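Local coordinates for protein inositol dehydrogenase (Lactobacillus casei, PDB 4MKX) that probably oxidises scyllo-inositol with NAD as hydride acceptor, as an inositol dehydrogenase of the Gfo/Idh/MocA family, at residues D145-A150 / P300-Q305; F192-I197 / A251-A256; G21-G26 / V84-P89; S169-A174 / H257-E262. All blocks are in the same frame, centred on the assembly; numbering follows the deposited sequence.

Contact 1 of 4, residues D145-A150 / P300-Q305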
# COMPACT_ATOMS: atom_id res chain seq x y z
N ASP A 145 6.87 -18.21 5.66
CA ASP A 145 7.47 -17.16 6.46
C ASP A 145 6.45 -16.15 6.97
O ASP A 145 6.53 -15.73 8.12
CB ASP A 145 8.58 -16.44 5.70
CG ASP A 145 9.87 -17.25 5.64
OD1 ASP A 145 10.06 -18.17 6.47
OD2 ASP A 145 10.70 -16.93 4.77
N SER A 146 5.48 -15.76 6.14
CA SER A 146 4.52 -14.74 6.58
C SER A 146 3.54 -15.30 7.62
O SER A 146 3.22 -14.63 8.61
CB SER A 146 3.78 -14.10 5.39
OG SER A 146 4.71 -13.38 4.57
N TYR A 147 3.06 -16.52 7.40
CA TYR A 147 2.20 -17.17 8.39
C TYR A 147 2.92 -17.37 9.71
O TYR A 147 2.33 -17.17 10.77
CB TYR A 147 1.66 -18.51 7.87
CG TYR A 147 0.42 -18.35 7.00
CD1 TYR A 147 -0.84 -18.23 7.56
CD2 TYR A 147 0.54 -18.27 5.62
CE1 TYR A 147 -1.96 -18.07 6.76
CE2 TYR A 147 -0.57 -18.09 4.82
CZ TYR A 147 -1.82 -18.00 5.39
OH TYR A 147 -2.94 -17.82 4.59
N ARG A 148 4.19 -17.77 9.65
CA ARG A 148 4.98 -17.97 10.87
C ARG A 148 5.20 -16.67 11.62
O ARG A 148 5.15 -16.65 12.85
CB ARG A 148 6.32 -18.66 10.57
CG ARG A 148 6.17 -20.15 10.33
CD ARG A 148 7.51 -20.90 10.27
NE ARG A 148 8.36 -20.43 9.17
CZ ARG A 148 9.28 -21.17 8.55
NH1 ARG A 148 9.50 -22.43 8.90
NH2 ARG A 148 9.99 -20.64 7.56
N TYR A 149 5.42 -15.58 10.89
CA TYR A 149 5.61 -14.27 11.50
C TYR A 149 4.34 -13.86 12.25
O TYR A 149 4.41 -13.34 13.37
CB TYR A 149 5.99 -13.22 10.44
CG TYR A 149 6.22 -11.83 11.00
CD1 TYR A 149 7.47 -11.44 11.49
CD2 TYR A 149 5.19 -10.90 11.04
CE1 TYR A 149 7.67 -10.17 12.00
CE2 TYR A 149 5.38 -9.62 11.54
CZ TYR A 149 6.63 -9.27 12.02
OH TYR A 149 6.81 -8.00 12.53
N ALA A 150 3.18 -14.09 11.64
CA ALA A 150 1.91 -13.77 12.29
C ALA A 150 1.66 -14.65 13.50
O ALA A 150 1.13 -14.18 14.51
CB ALA A 150 0.75 -13.89 11.30
N PRO A 300 2.38 -22.67 -6.85
CA PRO A 300 3.81 -22.95 -6.75
C PRO A 300 4.64 -21.68 -6.59
O PRO A 300 5.65 -21.72 -5.91
CB PRO A 300 4.14 -23.61 -8.11
CG PRO A 300 2.85 -24.16 -8.58
CD PRO A 300 1.81 -23.18 -8.11
N GLU A 301 4.20 -20.59 -7.20
CA GLU A 301 4.88 -19.31 -7.03
C GLU A 301 4.71 -18.78 -5.60
O GLU A 301 5.69 -18.39 -4.96
CB GLU A 301 4.34 -18.30 -8.05
CG GLU A 301 4.93 -16.91 -7.86
CD GLU A 301 4.39 -15.89 -8.85
OE1 GLU A 301 4.97 -14.79 -8.93
OE2 GLU A 301 3.39 -16.18 -9.54
N ARG A 302 3.49 -18.77 -5.10
CA ARG A 302 3.22 -18.19 -3.78
C ARG A 302 3.88 -19.00 -2.67
O ARG A 302 4.42 -18.44 -1.71
CB ARG A 302 1.71 -18.13 -3.53
CG ARG A 302 1.30 -17.84 -2.07
CD ARG A 302 1.72 -16.42 -1.62
NE ARG A 302 1.34 -16.20 -0.22
CZ ARG A 302 2.10 -16.54 0.82
NH1 ARG A 302 3.30 -17.09 0.63
NH2 ARG A 302 1.66 -16.33 2.07
N PHE A 303 3.84 -20.32 -2.78
CA PHE A 303 4.29 -21.14 -1.66
C PHE A 303 5.58 -21.88 -1.90
O PHE A 303 5.88 -22.85 -1.21
CB PHE A 303 3.16 -22.09 -1.20
CG PHE A 303 2.04 -21.38 -0.48
CD1 PHE A 303 2.28 -20.75 0.73
CD2 PHE A 303 0.76 -21.32 -1.04
CE1 PHE A 303 1.26 -20.08 1.40
CE2 PHE A 303 -0.26 -20.65 -0.38
CZ PHE A 303 -0.01 -20.02 0.84
N ALA A 304 6.38 -21.38 -2.84
CA ALA A 304 7.67 -22.01 -3.13
C ALA A 304 8.53 -22.22 -1.90
O ALA A 304 9.08 -23.31 -1.69
CB ALA A 304 8.42 -21.19 -4.18
N GLN A 305 8.67 -21.17 -1.10
CA GLN A 305 9.47 -21.23 0.12
C GLN A 305 8.90 -22.21 1.13
O GLN A 305 9.65 -22.97 1.75
CB GLN A 305 9.57 -19.82 0.75
CG GLN A 305 10.22 -19.80 2.14
CD GLN A 305 9.19 -19.82 3.26
OE1 GLN A 305 8.27 -19.00 3.30
NE2 GLN A 305 9.34 -20.78 4.18
O HOH W 1 -1.36 -15.90 2.38
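Gln305 meets the first turn of helix 145-155 through one hydrogen bond: its OE1 accepts from Asp145 N at 2.9 Å, the donor nitrogen tilted 20° from the carbonyl plane of Gln305. The bend of the glutamine chain at chi2 lays its amide against the Asp145 carboxylate, the two planes stacked and 10° apart, with OE1 3.3 Å from Asp145 CG. The amide NE2 turns to Phe143 O and Ser309 OG.

Among the charged groups, Arg148 NH2 reaches back one turn to Asp145 OD1 at 2.7 Å, the oxygen lying in the guanidinium plane, a salt bridge that fixes the carboxylate beside the glutamine amide. Arg302 has its own acid, Asp144, bound through NH1. This contact brings the start of helix 145-155, in the C-terminal domain of the Gfo/Idh/MocA fold, against the junction of helices 299-302 and 304-319, where Phe303 occupies the N-cap position of the second helix.

The aromatic packing lies deeper. Tyr147 CE2 approaches the edge of the Phe303 ring, 4.4 Å from Phe303 CE1, and stands 4.0 Å from Arg302 NH2, with ring and guanidinium planes 19° apart. Arg302 folds over its neighbour: CG covers one face of the Phe303 ring, and Phe303 CE1 lies over one face of the guanidinium. A water accepts from Arg302 NH2 at 3.1 Å and makes a weak link to Tyr147 OH, whose stronger partner is Thr263.

Contact 2 of 4, residues F192-I197 / A251-A256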
# COMPACT_ATOMS: atom_id res chain seq x y z
N PHE A 192 -14.94 -27.27 -0.85
CA PHE A 192 -14.37 -27.05 0.47
C PHE A 192 -13.30 -28.09 0.78
O PHE A 192 -12.30 -27.79 1.43
CB PHE A 192 -15.48 -27.00 1.52
CG PHE A 192 -16.50 -25.92 1.26
CD1 PHE A 192 -16.19 -24.59 1.53
CD2 PHE A 192 -17.75 -26.23 0.74
CE1 PHE A 192 -17.12 -23.58 1.30
CE2 PHE A 192 -18.68 -25.23 0.50
CZ PHE A 192 -18.36 -23.90 0.77
N LEU A 193 -13.51 -29.30 0.28
CA LEU A 193 -12.50 -30.35 0.41
C LEU A 193 -11.24 -29.96 -0.35
O LEU A 193 -10.12 -30.12 0.15
CB LEU A 193 -13.05 -31.66 -0.17
CG LEU A 193 -12.33 -32.93 0.27
CD1 LEU A 193 -12.94 -33.42 1.57
CD2 LEU A 193 -12.41 -33.99 -0.84
N ASP A 194 -11.42 -29.46 -1.56
CA ASP A 194 -10.29 -29.13 -2.42
C ASP A 194 -9.55 -27.87 -1.97
O ASP A 194 -8.32 -27.83 -1.92
CB ASP A 194 -10.75 -28.95 -3.87
CG ASP A 194 -11.13 -30.26 -4.53
OD1 ASP A 194 -10.66 -31.32 -4.06
OD2 ASP A 194 -11.89 -30.23 -5.52
N MET A 195 -10.32 -26.83 -1.63
CA MET A 195 -9.76 -25.49 -1.46
C MET A 195 -9.60 -25.02 -0.02
O MET A 195 -8.76 -24.16 0.26
CB MET A 195 -10.61 -24.47 -2.22
CG MET A 195 -10.54 -24.59 -3.73
SD MET A 195 -8.86 -24.36 -4.33
CE MET A 195 -8.65 -22.60 -4.05
N SER A 196 -10.41 -25.55 0.90
CA SER A 196 -10.47 -24.95 2.23
C SER A 196 -9.77 -25.73 3.33
O SER A 196 -9.74 -25.26 4.47
CB SER A 196 -11.93 -24.74 2.63
OG SER A 196 -12.60 -23.96 1.66
N ILE A 197 -9.24 -26.91 3.02
CA ILE A 197 -8.57 -27.70 4.03
C ILE A 197 -7.41 -26.95 4.68
O ILE A 197 -7.23 -27.01 5.89
CB ILE A 197 -8.10 -29.08 3.49
CG1 ILE A 197 -9.32 -29.96 3.23
CG2 ILE A 197 -7.23 -29.79 4.51
CD1 ILE A 197 -9.01 -31.45 3.18
N ALA A 251 -14.00 -19.69 -0.56
CA ALA A 251 -13.22 -20.54 -1.44
C ALA A 251 -13.73 -20.30 -2.84
O ALA A 251 -14.92 -20.07 -3.05
CB ALA A 251 -13.39 -22.00 -1.07
N GLY A 252 -12.84 -20.35 -3.82
CA GLY A 252 -13.28 -20.09 -5.16
C GLY A 252 -12.28 -20.58 -6.16
O GLY A 252 -11.16 -20.94 -5.82
N ARG A 253 -12.72 -20.59 -7.42
CA ARG A 253 -11.87 -21.05 -8.50
C ARG A 253 -11.76 -20.01 -9.59
O ARG A 253 -11.21 -20.29 -10.66
CB ARG A 253 -12.44 -22.35 -9.06
CG ARG A 253 -12.74 -23.39 -8.00
CD ARG A 253 -13.23 -24.67 -8.64
NE ARG A 253 -13.39 -25.75 -7.67
CZ ARG A 253 -12.38 -26.50 -7.21
NH1 ARG A 253 -11.14 -26.28 -7.63
NH2 ARG A 253 -12.62 -27.47 -6.33
N ASN A 254 -12.26 -18.81 -9.33
CA ASN A 254 -12.37 -17.81 -10.39
C ASN A 254 -11.86 -16.40 -10.02
O ASN A 254 -12.57 -15.42 -10.23
CB ASN A 254 -13.82 -17.73 -10.86
CG ASN A 254 -13.96 -17.06 -12.22
OD1 ASN A 254 -13.09 -17.19 -13.08
ND2 ASN A 254 -15.06 -16.33 -12.41
N ALA A 255 -10.65 -16.31 -9.48
CA ALA A 255 -10.07 -15.00 -9.17
C ALA A 255 -9.42 -14.40 -10.41
O ALA A 255 -8.53 -15.01 -11.01
CB ALA A 255 -9.05 -15.10 -8.04
N ALA A 256 -9.83 -13.21 -10.80
CA ALA A 256 -9.29 -12.61 -12.01
C ALA A 256 -7.86 -12.10 -11.83
O ALA A 256 -7.09 -12.03 -12.79
CB ALA A 256 -10.19 -11.48 -12.49
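Asp194 and Arg253 come together with their flat groups steeply turned, carboxylate and guanidinium planes 73° apart. Asp194 OD2 arrives at the guanidinium edge, 3.0 Å from Arg253 NH2, in a salt bridge whose hydrogen bond is weak because the N-H...O angle is only 128°. Arg253 reaches the acid with a chain extended from CG to NE, while Asp194 CB also packs against Arg253 NH2 at 3.4 Å.

Met195 takes the face of the same guanidinium: its CG stands 4.1 Å above the plane, offset toward the rim. Bends at chi2 and chi3 curl the thioether so that Met195 CE ends 3.5 Å from Gly252 O. The contact joins the C-terminal end of helix 191-195 to the end of strand 246-252, in the mixed sheet of the C-terminal domain, where the chain turns a corner at Arg253. Met176 and Phe179 of helix 176-179 also touch the Arg253 side chain.

Ala251 points its methyl into the helix end. Its CB lies 3.9 Å from Met195 CB and 3.5 Å from Ser196 OG. Leu191, from the start of the same helix, also packs against Ala251.

Contact 3 of 4, residues G21-G26 / V84-P89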
# COMPACT_ATOMS: atom_id res chain seq x y z
N GLY A 21 11.59 -42.22 -1.54
CA GLY A 21 10.83 -42.62 -2.71
C GLY A 21 9.56 -41.81 -2.79
O GLY A 21 8.97 -41.48 -1.76
N ILE A 22 9.13 -41.48 -4.00
CA ILE A 22 7.95 -40.66 -4.19
C ILE A 22 6.92 -41.41 -5.03
O ILE A 22 7.26 -42.17 -5.92
CB ILE A 22 8.30 -39.28 -4.82
CG1 ILE A 22 7.09 -38.35 -4.78
CG2 ILE A 22 8.81 -39.44 -6.26
CD1 ILE A 22 7.45 -36.88 -5.05
N VAL A 23 5.65 -41.19 -4.71
CA VAL A 23 4.57 -41.66 -5.57
C VAL A 23 3.70 -40.46 -5.89
O VAL A 23 3.41 -39.65 -5.00
CB VAL A 23 3.73 -42.78 -4.90
CG1 VAL A 23 3.15 -42.33 -3.55
CG2 VAL A 23 2.63 -43.24 -5.85
N GLY A 24 3.31 -40.33 -7.15
CA GLY A 24 2.53 -39.19 -7.60
C GLY A 24 3.46 -38.19 -8.24
O GLY A 24 4.26 -37.54 -7.56
N LEU A 25 3.39 -38.08 -9.57
CA LEU A 25 4.26 -37.16 -10.28
C LEU A 25 3.43 -36.21 -11.14
O LEU A 25 3.81 -35.88 -12.26
CB LEU A 25 5.30 -37.92 -11.10
CG LEU A 25 6.40 -38.60 -10.27
CD1 LEU A 25 7.24 -39.54 -11.12
CD2 LEU A 25 7.29 -37.56 -9.61
N GLY A 26 2.30 -35.78 -10.60
CA GLY A 26 1.54 -34.69 -11.18
C GLY A 26 2.24 -33.39 -10.84
O GLY A 26 3.41 -33.39 -10.43
N VAL A 84 9.13 -42.09 2.45
CA VAL A 84 8.31 -41.94 1.25
C VAL A 84 7.61 -40.59 1.27
O VAL A 84 7.27 -40.08 2.33
CB VAL A 84 7.24 -43.05 1.14
CG1 VAL A 84 7.89 -44.41 1.07
CG2 VAL A 84 6.28 -42.99 2.31
N PHE A 85 7.40 -40.02 0.08
CA PHE A 85 6.56 -38.84 -0.08
C PHE A 85 5.34 -39.30 -0.85
O PHE A 85 5.46 -39.79 -1.98
CB PHE A 85 7.27 -37.78 -0.91
CG PHE A 85 7.86 -36.66 -0.10
CD1 PHE A 85 8.85 -36.91 0.84
CD2 PHE A 85 7.42 -35.35 -0.28
CE1 PHE A 85 9.40 -35.89 1.59
CE2 PHE A 85 7.95 -34.32 0.48
CZ PHE A 85 8.95 -34.59 1.41
N ILE A 86 4.17 -39.17 -0.24
CA ILE A 86 2.95 -39.60 -0.87
C ILE A 86 2.24 -38.41 -1.49
O ILE A 86 1.72 -37.54 -0.78
CB ILE A 86 2.06 -40.33 0.13
CG1 ILE A 86 2.75 -41.63 0.54
CG2 ILE A 86 0.68 -40.64 -0.48
CD1 ILE A 86 2.19 -42.26 1.81
N VAL A 87 2.25 -38.35 -2.82
CA VAL A 87 1.65 -37.24 -3.54
C VAL A 87 0.69 -37.77 -4.61
O VAL A 87 0.49 -37.17 -5.66
CB VAL A 87 2.74 -36.31 -4.15
CG1 VAL A 87 2.19 -34.90 -4.33
CG2 VAL A 87 3.97 -36.26 -3.26
N SER A 88 0.09 -38.93 -4.31
CA SER A 88 -0.91 -39.57 -5.15
C SER A 88 -2.27 -38.90 -4.95
O SER A 88 -2.42 -38.06 -4.06
CB SER A 88 -1.03 -41.04 -4.74
OG SER A 88 -1.14 -41.16 -3.34
N PRO A 89 -3.26 -39.25 -5.79
CA PRO A 89 -4.60 -38.69 -5.53
C PRO A 89 -5.11 -39.08 -4.14
O PRO A 89 -4.71 -40.11 -3.60
CB PRO A 89 -5.45 -39.34 -6.61
CG PRO A 89 -4.50 -39.61 -7.73
CD PRO A 89 -3.21 -39.98 -7.07
O HOH W 2 1.36 -35.35 -7.91
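Ile22 and Phe85 pair in register where strands 18-23 and 83-86 run side by side in parallel at the middle of the Rossmann sheet, their segments 21-23 and 84-86 only 14° apart. Three backbone hydrogen bonds join them. Phe85 N gives to Gly21 O at 2.8 Å, Val23 N to Phe85 O at 3.1 Å, and Val87 N to Val23 O at 2.8 Å, the last carrying the pairing just past the end of strand 83-86.

Apolar contacts line both faces. On one, Ile22 CG1, anti to the backbone N (chi1 -170°), crosses Phe85 CB at 3.9 Å, and Ile22 CD1 meets Val87 CG2 at 4.0 Å. Helix 27-38 covers this face. On the other, Val23 CG1 touches Ile86 CG1 at 4.2 Å beneath helix 93-102.

A water bridges the two turns, donating to Val87 O at 3.0 Å and accepting weakly from Gly26 N. Gly24 and Gly26 fit the GxGxxG pattern of Rossmann dinucleotide sites. Gly24 adopts backbone angles suited to glycine, and its CA comes near enough to Val87 O for a CA-H...O contact at 3.5 Å, which implies a close passage of the loops that follow the two strands, consistent with a turn shaped to receive NAD.

Contact 4 of 4, residues S169-A174 / H257-E262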
# COMPACT_ATOMS: atom_id res chain seq x y z
N SER A 169 -9.28 -18.63 0.09
CA SER A 169 -8.44 -19.36 -0.85
C SER A 169 -9.15 -19.37 -2.20
O SER A 169 -10.15 -20.07 -2.37
CB SER A 169 -8.21 -20.81 -0.39
OG SER A 169 -7.44 -20.83 0.80
N ILE A 170 -8.65 -18.59 -3.15
CA ILE A 170 -9.31 -18.48 -4.45
C ILE A 170 -8.32 -18.75 -5.59
O ILE A 170 -7.36 -18.00 -5.77
CB ILE A 170 -9.96 -17.10 -4.65
CG1 ILE A 170 -10.75 -16.68 -3.40
CG2 ILE A 170 -10.91 -17.13 -5.86
CD1 ILE A 170 -11.36 -15.27 -3.53
N ASP A 171 -8.55 -19.82 -6.35
CA ASP A 171 -7.68 -20.18 -7.46
C ASP A 171 -7.91 -19.23 -8.62
O ASP A 171 -8.99 -18.67 -8.76
CB ASP A 171 -7.97 -21.62 -7.93
CG ASP A 171 -7.06 -22.65 -7.28
OD1 ASP A 171 -6.04 -22.27 -6.66
OD2 ASP A 171 -7.36 -23.85 -7.41
N PRO A 172 -6.89 -19.05 -9.46
CA PRO A 172 -6.99 -18.12 -10.59
C PRO A 172 -7.97 -18.57 -11.66
O PRO A 172 -8.09 -19.77 -11.92
CB PRO A 172 -5.57 -18.10 -11.15
CG PRO A 172 -4.97 -19.39 -10.73
CD PRO A 172 -5.55 -19.67 -9.38
N ALA A 173 -8.64 -17.60 -12.28
CA ALA A 173 -9.59 -17.85 -13.35
C ALA A 173 -8.94 -18.62 -14.49
O ALA A 173 -9.62 -19.35 -15.21
CB ALA A 173 -10.14 -16.52 -13.86
N ALA A 174 -7.63 -18.46 -14.64
CA ALA A 174 -6.86 -19.15 -15.68
C ALA A 174 -7.00 -20.67 -15.66
O ALA A 174 -6.68 -21.33 -16.64
CB ALA A 174 -5.38 -18.76 -15.59
N HIS A 257 -7.49 -11.76 -10.59
CA HIS A 257 -6.22 -11.06 -10.37
C HIS A 257 -5.04 -11.97 -10.06
O HIS A 257 -3.90 -11.49 -9.94
CB HIS A 257 -6.37 -9.99 -9.28
CG HIS A 257 -6.83 -10.54 -7.97
ND1 HIS A 257 -8.12 -10.98 -7.75
CD2 HIS A 257 -6.18 -10.72 -6.80
CE1 HIS A 257 -8.24 -11.40 -6.51
NE2 HIS A 257 -7.08 -11.25 -5.90
N GLY A 258 -5.29 -13.27 -9.94
CA GLY A 258 -4.25 -14.23 -9.63
C GLY A 258 -4.67 -15.18 -8.54
O GLY A 258 -5.86 -15.45 -8.36
N TYR A 259 -3.69 -15.70 -7.80
CA TYR A 259 -3.93 -16.66 -6.73
C TYR A 259 -4.13 -15.90 -5.44
O TYR A 259 -3.19 -15.29 -4.91
CB TYR A 259 -2.69 -17.56 -6.61
CG TYR A 259 -2.77 -18.69 -5.60
CD1 TYR A 259 -3.83 -19.58 -5.59
CD2 TYR A 259 -1.76 -18.86 -4.67
CE1 TYR A 259 -3.88 -20.61 -4.66
CE2 TYR A 259 -1.79 -19.89 -3.75
CZ TYR A 259 -2.85 -20.77 -3.75
OH TYR A 259 -2.91 -21.80 -2.83
N HIS A 260 -5.36 -15.90 -4.92
CA HIS A 260 -5.65 -15.08 -3.75
C HIS A 260 -5.79 -15.96 -2.52
O HIS A 260 -6.80 -16.63 -2.34
CB HIS A 260 -6.92 -14.25 -3.93
CG HIS A 260 -7.13 -13.24 -2.85
ND1 HIS A 260 -6.88 -11.90 -3.02
CD2 HIS A 260 -7.55 -13.38 -1.57
CE1 HIS A 260 -7.15 -11.24 -1.91
NE2 HIS A 260 -7.57 -12.12 -1.01
N VAL A 261 -4.76 -15.95 -1.68
CA VAL A 261 -4.81 -16.64 -0.39
C VAL A 261 -4.49 -15.60 0.67
O VAL A 261 -3.41 -15.00 0.67
CB VAL A 261 -3.81 -17.80 -0.33
CG1 VAL A 261 -3.71 -18.35 1.07
CG2 VAL A 261 -4.27 -18.91 -1.27
N GLU A 262 -5.45 -15.36 1.54
CA GLU A 262 -5.38 -14.25 2.47
C GLU A 262 -5.96 -14.74 3.78
O GLU A 262 -6.96 -15.46 3.78
CB GLU A 262 -6.21 -13.06 1.96
CG GLU A 262 -6.27 -11.87 2.93
CD GLU A 262 -7.34 -10.87 2.58
OE1 GLU A 262 -8.13 -11.14 1.64
OE2 GLU A 262 -7.41 -9.81 3.25
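Two neighbouring antiparallel strands of the large mixed sheet in the C-terminal domain, 162-172 and 260-267, meet here where the first ends and the second begins. Ile170 and His260 form a hydrogen-bonded pair: Ile170 N gives to His260 O at 2.8 Å, and His260 N returns a bond to Ile170 O at 3.0 Å. Ser169 and Val261 are the adjoining non-hydrogen-bonded pair.

Before strand 260-267 starts, Tyr259 lies alongside Asp171, pointing the same way. Asp171 OD1 approaches the ring edge, 3.4 Å from Tyr259 CE1, with carboxylate and ring planes 34° apart, and Pro172 CD meets Tyr259 CD1 at 4.2 Å. Val261 CG2 sits over one face of the Tyr259 ring, 3.4 Å above the plane and offset toward the rim.

On the Ile170 and His260 side, the imidazole of His260 is gripped at both nitrogens. His260 ND1 is hydrogen-bonded to His257 NE2 at 3.0 Å, and His260 NE2 donates to Glu262 OE1 at 2.9 Å, the oxygen almost in the ring plane, so the ring's rotation is fixed. Glu262 also pairs with Arg166 and with Arg273 of the third subunit, which ties this chain of hydrogen bonds to the interface with that subunit. Such a large, mostly antiparallel sheet following a Rossmann domain is characteristic of the Gfo/Idh/MocA family.

Overall arrangement
Contact 3 lies in the Rossmann domain, at the probable NAD site, and both its segments precede the other three contacts in sequence; its centre is 22 to 25 Å from theirs. Contacts 2 and 4 are closest, with centres about 8 Å apart on neighbouring strands of one sheet. Gly252 O and Asp171 N, 2.9 Å apart, probably hydrogen-bond between them, and Met195 CE packs 3.4 Å from Ser169 O. Contact 1 touches contact 4 by packing, Phe303 CE2 lying 3.8 Å from Tyr259 CE2, with centres about 15 Å apart. Contacts 1 and 2 do not touch; their nearest atoms are about 9 Å apart. Contacts 2 and 4 both also reach the third subunit.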